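Local coordinates for protein putative oxidoreductase (Thermus thermophilus, PDB 2ISM) that is a putative oxidoreductase built as a six-bladed beta-propeller that carries a bound calcium ion, at residues His83-Phe86 with Pro87-Pro90; Glu179-Pro182 with Gly183-Phe186; Gly252-Pro255 with Arg256-Asp259. One frame throughout, in Å; residues are numbered along the deposited sequence.

Interaction 1: His83-Phe86 with Pro87-Pro90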
loop_
_atom_site.group_PDB
_atom_site.type_symbol
_atom_site.label_atom_id
_atom_site.label_comp_id
_atom_site.label_asym_id
_atom_site.label_seq_id
_atom_site.Cartn_x
_atom_site.Cartn_y
_atom_site.Cartn_z
ATOM N N HIS B 83 17.387 -6.836 16.431
ATOM C CA HIS B 83 16.752 -7.037 17.730
ATOM C C HIS B 83 15.544 -6.099 17.761
ATOM O O HIS B 83 15.605 -4.995 17.231
ATOM C CB HIS B 83 17.736 -6.676 18.850
ATOM C CG HIS B 83 17.235 -6.984 20.226
ATOM N ND1 HIS B 83 16.185 -6.305 20.807
ATOM C CD2 HIS B 83 17.641 -7.899 21.137
ATOM C CE1 HIS B 83 15.966 -6.789 22.017
ATOM N NE2 HIS B 83 16.837 -7.757 22.241
ATOM N N PRO B 84 14.425 -6.531 18.366
ATOM C CA PRO B 84 13.228 -5.684 18.433
ATOM C C PRO B 84 13.474 -4.284 19.002
ATOM O O PRO B 84 12.808 -3.324 18.608
ATOM C CB PRO B 84 12.280 -6.503 19.306
ATOM C CG PRO B 84 12.627 -7.899 18.930
ATOM C CD PRO B 84 14.150 -7.864 18.926
ATOM N N ARG B 85 14.424 -4.171 19.926
ATOM C CA ARG B 85 14.744 -2.884 20.543
ATOM C C ARG B 85 16.051 -2.279 20.027
ATOM O O ARG B 85 16.737 -1.543 20.737
ATOM C CB ARG B 85 14.798 -3.033 22.067
ATOM C CG ARG B 85 13.484 -3.521 22.670
ATOM C CD ARG B 85 13.425 -3.318 24.179
ATOM N NE ARG B 85 14.396 -4.131 24.907
ATOM C CZ ARG B 85 14.382 -5.461 24.943
ATOM N NH1 ARG B 85 13.447 -6.137 24.290
ATOM N NH2 ARG B 85 15.299 -6.115 25.643
ATOM N N PHE B 86 16.386 -2.599 18.783
ATOM C CA PHE B 86 17.591 -2.086 18.131
ATOM C C PHE B 86 17.408 -0.574 17.959
ATOM O O PHE B 86 16.326 -0.120 17.598
ATOM C CB PHE B 86 17.730 -2.758 16.761
ATOM C CG PHE B 86 18.990 -2.413 16.028
ATOM C CD1 PHE B 86 20.153 -3.152 16.232
ATOM C CD2 PHE B 86 19.016 -1.359 15.122
ATOM C CE1 PHE B 86 21.325 -2.847 15.538
ATOM C CE2 PHE B 86 20.183 -1.045 14.425
ATOM C CZ PHE B 86 21.340 -1.792 14.634
ATOM N N PRO B 87 18.465 0.236 18.197
ATOM C CA PRO B 87 19.818 -0.122 18.628
ATOM C C PRO B 87 20.078 -0.101 20.141
ATOM O O PRO B 87 21.210 -0.341 20.569
ATOM C CB PRO B 87 20.673 0.902 17.888
ATOM C CG PRO B 87 19.837 2.127 17.994
ATOM C CD PRO B 87 18.430 1.618 17.697
ATOM N N GLN B 88 19.056 0.194 20.947
ATOM C CA GLN B 88 19.232 0.199 22.404
ATOM C C GLN B 88 19.862 -1.134 22.780
ATOM O O GLN B 88 20.740 -1.207 23.636
ATOM C CB GLN B 88 17.893 0.358 23.131
ATOM C CG GLN B 88 17.749 -0.561 24.348
ATOM C CD GLN B 88 17.014 0.083 25.504
ATOM O OE1 GLN B 88 16.206 -0.560 26.176
ATOM N NE2 GLN B 88 17.303 1.355 25.754
ATOM N N GLU B 89 19.365 -2.191 22.150
ATOM C CA GLU B 89 19.902 -3.532 22.329
ATOM C C GLU B 89 20.572 -3.646 20.965
ATOM O O GLU B 89 19.928 -3.998 19.980
ATOM C CB GLU B 89 18.772 -4.555 22.470
ATOM C CG GLU B 89 17.870 -4.329 23.681
ATOM C CD GLU B 89 18.520 -4.730 24.995
ATOM O OE1 GLU B 89 19.727 -5.055 25.000
ATOM O OE2 GLU B 89 17.818 -4.715 26.029
ATOM N N PRO B 90 21.869 -3.307 20.890
ATOM C CA PRO B 90 22.690 -3.327 19.676
ATOM C C PRO B 90 22.910 -4.791 19.348
ATOM O O PRO B 90 23.888 -5.389 19.795
ATOM C CB PRO B 90 23.952 -2.610 20.120
ATOM C CG PRO B 90 24.113 -3.118 21.505
ATOM C CD PRO B 90 22.706 -2.993 22.064
#
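With CG of His83 anti to the backbone N (chi1 -174°) and CG of Glu89 anti to the carbonyl carbon (chi1 -62°), the imidazole lies against the base of the glutamate side chain. Glu89 CB sits over the middle of one ring face, 3.5 Å from the centroid of the His83 ring, a CH-pi contact, while Glu89 CG packs on CE1. A bend at chi2 then brings the Glu89 carboxylate alongside Arg85, and a salt bridge joins Arg85 NH2 to Glu89 OE2 at 2.9 Å. The guanidinium and carboxylate stand at right angles, with NH2 above the carboxylate plane. The backbone adds a second link, Glu89 N donating to Arg85 O at 3.1 Å. The Phe86-Pro87 peptide bond is cis, and Pro87 CB rests over a face of Phe86, 4.0 Å from the centroid of that ring, which His112 meets edge-to-face. This loop, opened by a type I turn from His83 to Phe86, joins strands 77-82 and 92-98 of one blade. His83 ND1 accepts the N-H of Arg85 at 2.9 Å, in the ring plane; this should help to hold the imidazole's rotation and implies that a neutral ring would probably carry its proton on NE2.

Interaction 2: Glu179-Pro182 with Gly183-Phe186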
loop_
_atom_site.group_PDB
_atom_site.type_symbol
_atom_site.label_atom_id
_atom_site.label_comp_id
_atom_site.label_asym_id
_atom_site.label_seq_id
_atom_site.Cartn_x
_atom_site.Cartn_y
_atom_site.Cartn_z
ATOM N N GLU B 179 16.216 -18.379 24.671
ATOM C CA GLU B 179 15.489 -19.364 25.463
ATOM C C GLU B 179 14.156 -19.714 24.816
ATOM O O GLU B 179 13.596 -18.914 24.060
ATOM C CB GLU B 179 15.235 -18.820 26.871
ATOM C CG GLU B 179 16.488 -18.692 27.721
ATOM C CD GLU B 179 17.112 -20.041 28.037
ATOM O OE1 GLU B 179 16.439 -20.867 28.690
ATOM O OE2 GLU B 179 18.271 -20.280 27.633
ATOM N N PRO B 180 13.643 -20.928 25.079
ATOM C CA PRO B 180 12.357 -21.321 24.500
ATOM C C PRO B 180 11.351 -20.262 24.942
ATOM O O PRO B 180 11.336 -19.872 26.109
ATOM C CB PRO B 180 12.086 -22.672 25.151
ATOM C CG PRO B 180 13.454 -23.230 25.327
ATOM C CD PRO B 180 14.240 -22.044 25.836
ATOM N N ALA B 181 10.525 -19.794 24.015
ATOM C CA ALA B 181 9.541 -18.760 24.321
ATOM C C ALA B 181 8.480 -19.236 25.308
ATOM O O ALA B 181 7.937 -20.332 25.170
ATOM C CB ALA B 181 8.872 -18.285 23.031
ATOM N N PRO B 182 8.172 -18.419 26.325
ATOM C CA PRO B 182 7.151 -18.865 27.275
ATOM C C PRO B 182 5.828 -19.073 26.551
ATOM O O PRO B 182 5.483 -18.323 25.639
ATOM C CB PRO B 182 7.104 -17.729 28.302
ATOM C CG PRO B 182 7.585 -16.530 27.530
ATOM C CD PRO B 182 8.710 -17.101 26.704
ATOM N N GLY B 183 5.097 -20.107 26.949
ATOM C CA GLY B 183 3.832 -20.382 26.301
ATOM C C GLY B 183 3.980 -21.279 25.082
ATOM O O GLY B 183 2.988 -21.576 24.423
ATOM N N ASN B 184 5.205 -21.700 24.762
ATOM C CA ASN B 184 5.401 -22.589 23.617
ATOM C C ASN B 184 4.578 -23.859 23.846
ATOM O O ASN B 184 4.433 -24.325 24.978
ATOM C CB ASN B 184 6.882 -22.934 23.429
ATOM C CG ASN B 184 7.582 -22.009 22.434
ATOM O OD1 ASN B 184 8.753 -22.208 22.106
ATOM N ND2 ASN B 184 6.867 -21.000 21.949
ATOM N N PRO B 185 4.039 -24.442 22.765
ATOM C CA PRO B 185 3.205 -25.649 22.777
ATOM C C PRO B 185 3.723 -26.945 23.400
ATOM O O PRO B 185 2.928 -27.736 23.911
ATOM C CB PRO B 185 2.859 -25.832 21.300
ATOM C CG PRO B 185 4.098 -25.342 20.619
ATOM C CD PRO B 185 4.377 -24.062 21.380
ATOM N N PHE B 186 5.032 -27.168 23.372
ATOM C CA PHE B 186 5.583 -28.416 23.897
ATOM C C PHE B 186 6.517 -28.246 25.082
ATOM O O PHE B 186 7.352 -29.109 25.359
ATOM C CB PHE B 186 6.302 -29.153 22.763
ATOM C CG PHE B 186 5.447 -29.349 21.542
ATOM C CD1 PHE B 186 4.362 -30.219 21.569
ATOM C CD2 PHE B 186 5.702 -28.633 20.374
ATOM C CE1 PHE B 186 3.538 -30.377 20.451
ATOM C CE2 PHE B 186 4.886 -28.781 19.249
ATOM C CZ PHE B 186 3.801 -29.654 19.288
#
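Ala181 O accepts the backbone N-H of Asn184 at 3.1 Å (Asn184 N to Ala181 O), and this one bond closes the turn from Ala181 to Asn184. It is somewhat bent, 143° at the hydrogen, and the donor lies tilted from the carbonyl plane. The Asn184 side chain folds back over the same oxygen: its CB comes to 3.3 Å from Ala181 O and its CG to 3.2 Å. The amide group thereby ends beside the methyl of Ala181, with Asn184 CG 4.0 Å from Ala181 CB. Asn184 therefore meets Ala181 twice, through its backbone N-H at the oxygen and through its side chain beside the methyl. Ala181 and Asn184 are both buried, and Asn184 also touches Tyr197 of strand 196-199.

The approach to the turn is stiff. From Glu179 to Pro182 the backbone is extended, in a conformation like that of polyproline II, and two prolines restrict its freedom. Pro182 supplies the first inner position of the turn, and Gly183 follows with a positive phi (88°). At that backbone angle a beta carbon would press on Pro182 O, whereas glycine has none. Beyond the turn, the Phe186 ring packs on Leu164, Val196 and Leu199.

Ala181, the first residue of the turn, is tied to strand 170-174 by backbone hydrogen bonding with Arg173, and Met147 is touched by both Ala181 and Pro182. Pro182 and Gly183, at the corner of the turn, are exposed. A Pro-Gly pair at the two inner positions is the classic sequence of a type II beta turn, set here in the long connection between strands 170-174 and 196-199, the last two of a four-stranded propeller blade.

Interaction 3: Gly252-Pro255 with Arg256-Asp259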
loop_
_atom_site.group_PDB
_atom_site.type_symbol
_atom_site.label_atom_id
_atom_site.label_comp_id
_atom_site.label_asym_id
_atom_site.label_seq_id
_atom_site.Cartn_x
_atom_site.Cartn_y
_atom_site.Cartn_z
ATOM N N GLY B 252 -5.343 -32.827 2.633
ATOM C CA GLY B 252 -5.781 -34.163 2.997
ATOM C C GLY B 252 -7.028 -34.146 3.861
ATOM O O GLY B 252 -7.519 -33.079 4.239
ATOM N N ASN B 253 -7.546 -35.328 4.175
ATOM C CA ASN B 253 -8.741 -35.438 5.003
ATOM C C ASN B 253 -8.376 -35.747 6.451
ATOM O O ASN B 253 -9.256 -35.919 7.294
ATOM C CB ASN B 253 -9.659 -36.541 4.464
ATOM C CG ASN B 253 -10.103 -36.284 3.038
ATOM O OD1 ASN B 253 -10.723 -35.263 2.743
ATOM N ND2 ASN B 253 -9.789 -37.216 2.143
ATOM N N ASP B 254 -7.077 -35.808 6.733
ATOM C CA ASP B 254 -6.583 -36.112 8.078
ATOM C C ASP B 254 -6.520 -34.855 8.949
ATOM O O ASP B 254 -5.688 -33.975 8.725
ATOM C CB ASP B 254 -5.189 -36.734 7.987
ATOM C CG ASP B 254 -4.836 -37.559 9.208
ATOM O OD1 ASP B 254 -5.274 -37.202 10.321
ATOM O OD2 ASP B 254 -4.108 -38.561 9.054
ATOM N N PRO B 255 -7.388 -34.764 9.968
ATOM C CA PRO B 255 -7.412 -33.599 10.858
ATOM C C PRO B 255 -6.139 -33.400 11.681
ATOM O O PRO B 255 -5.871 -32.297 12.156
ATOM C CB PRO B 255 -8.639 -33.862 11.730
ATOM C CG PRO B 255 -8.644 -35.353 11.839
ATOM C CD PRO B 255 -8.361 -35.780 10.410
ATOM N N ARG B 256 -5.361 -34.465 11.849
ATOM C CA ARG B 256 -4.115 -34.390 12.612
ATOM C C ARG B 256 -3.107 -33.466 11.933
ATOM O O ARG B 256 -2.260 -32.866 12.592
ATOM C CB ARG B 256 -3.485 -35.778 12.758
ATOM C CG ARG B 256 -4.261 -36.758 13.624
ATOM C CD ARG B 256 -3.515 -38.083 13.702
ATOM N NE ARG B 256 -3.333 -38.663 12.374
ATOM C CZ ARG B 256 -2.477 -39.640 12.090
ATOM N NH1 ARG B 256 -1.713 -40.156 13.043
ATOM N NH2 ARG B 256 -2.382 -40.099 10.850
ATOM N N TYR B 257 -3.193 -33.367 10.610
ATOM C CA TYR B 257 -2.279 -32.525 9.850
ATOM C C TYR B 257 -3.055 -31.384 9.214
ATOM O O TYR B 257 -4.072 -31.603 8.554
ATOM C CB TYR B 257 -1.576 -33.366 8.786
ATOM C CG TYR B 257 -1.007 -34.640 9.362
ATOM C CD1 TYR B 257 -0.014 -34.599 10.341
ATOM C CD2 TYR B 257 -1.497 -35.887 8.974
ATOM C CE1 TYR B 257 0.472 -35.762 10.921
ATOM C CE2 TYR B 257 -1.015 -37.059 9.549
ATOM C CZ TYR B 257 -0.032 -36.989 10.521
ATOM O OH TYR B 257 0.447 -38.143 11.096
ATOM N N ARG B 258 -2.571 -30.165 9.420
ATOM C CA ARG B 258 -3.234 -28.981 8.895
ATOM C C ARG B 258 -2.920 -28.726 7.424
ATOM O O ARG B 258 -1.755 -28.729 7.020
ATOM C CB ARG B 258 -2.844 -27.766 9.737
ATOM C CG ARG B 258 -3.068 -27.972 11.228
ATOM C CD ARG B 258 -2.753 -26.719 12.014
ATOM N NE ARG B 258 -3.697 -25.636 11.738
ATOM C CZ ARG B 258 -4.878 -25.495 12.334
ATOM N NH1 ARG B 258 -5.275 -26.366 13.251
ATOM N NH2 ARG B 258 -5.663 -24.471 12.018
ATOM N N ASP B 259 -3.968 -28.506 6.630
ATOM C CA ASP B 259 -3.806 -28.247 5.202
ATOM C C ASP B 259 -3.270 -26.845 4.970
ATOM O O ASP B 259 -3.428 -25.953 5.806
ATOM C CB ASP B 259 -5.140 -28.365 4.454
ATOM C CG ASP B 259 -5.721 -29.761 4.490
ATOM O OD1 ASP B 259 -4.947 -30.740 4.440
ATOM O OD2 ASP B 259 -6.963 -29.873 4.549
#
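Asp254 and Arg256 meet through a side-on salt bridge in which two nitrogens each take one carboxylate oxygen. Arg256 NH2 donates to Asp254 OD2 at 2.9 Å and Arg256 NE to Asp254 OD1 at 3.2 Å, both nearly straight and both on syn sides. The two groups are close to coplanar, 22° apart, with the acceptors lying in the guanidinium plane. OD1 takes a second donor: Arg256 N reaches Asp254 OD1 at 3.1 Å on the anti side, and NE and N approach from the same face of the carboxylate. That backbone bond makes an Asx turn, superposed on the type I beta turn from Asp254 to Tyr257, which Tyr257 N closes by donating to Asp254 O at 3.2 Å. The two turns bend the chain back sharply in the loop between strands 232-237 and 262-264, the third and fourth of a propeller blade. With CG anti to the backbone N (chi1 -157°), the Asp254 carboxylate can meet both the backbone N and the guanidinium of Arg256. Tyr257 packs against the same pair: Arg256 CB lies over the centre of its ring, Tyr257 OH sits over the rim of the guanidinium face, and Tyr257 CE2 comes to 3.5 Å from Asp254 OD2. Farther from the turn, Gly252 N is satisfied by Asp259 OD1 at 2.8 Å, the N-H approaching from above the carboxylate plane.

In the fold
The three contacts lie in series along the chain, each in a loop between neighbouring strands of a different blade. Interaction 1 joins the first and second strands of its blade, whereas interactions 2 and 3 each lie between the third and fourth. Interactions 1 and 2 are about 22 Å apart between centres, and 2 and 3 about 24 Å; their nearest atoms stay about 11 and 10 Å apart. Interactions 1 and 3 lie on opposite sides of the chain's centre, about 40 Å between centres. Interaction 3 approaches the calcium ion, about 7 Å from the side chain of Tyr257; Glu233 and Tyr243 belong to that metal site, and Arg258 touches Tyr243.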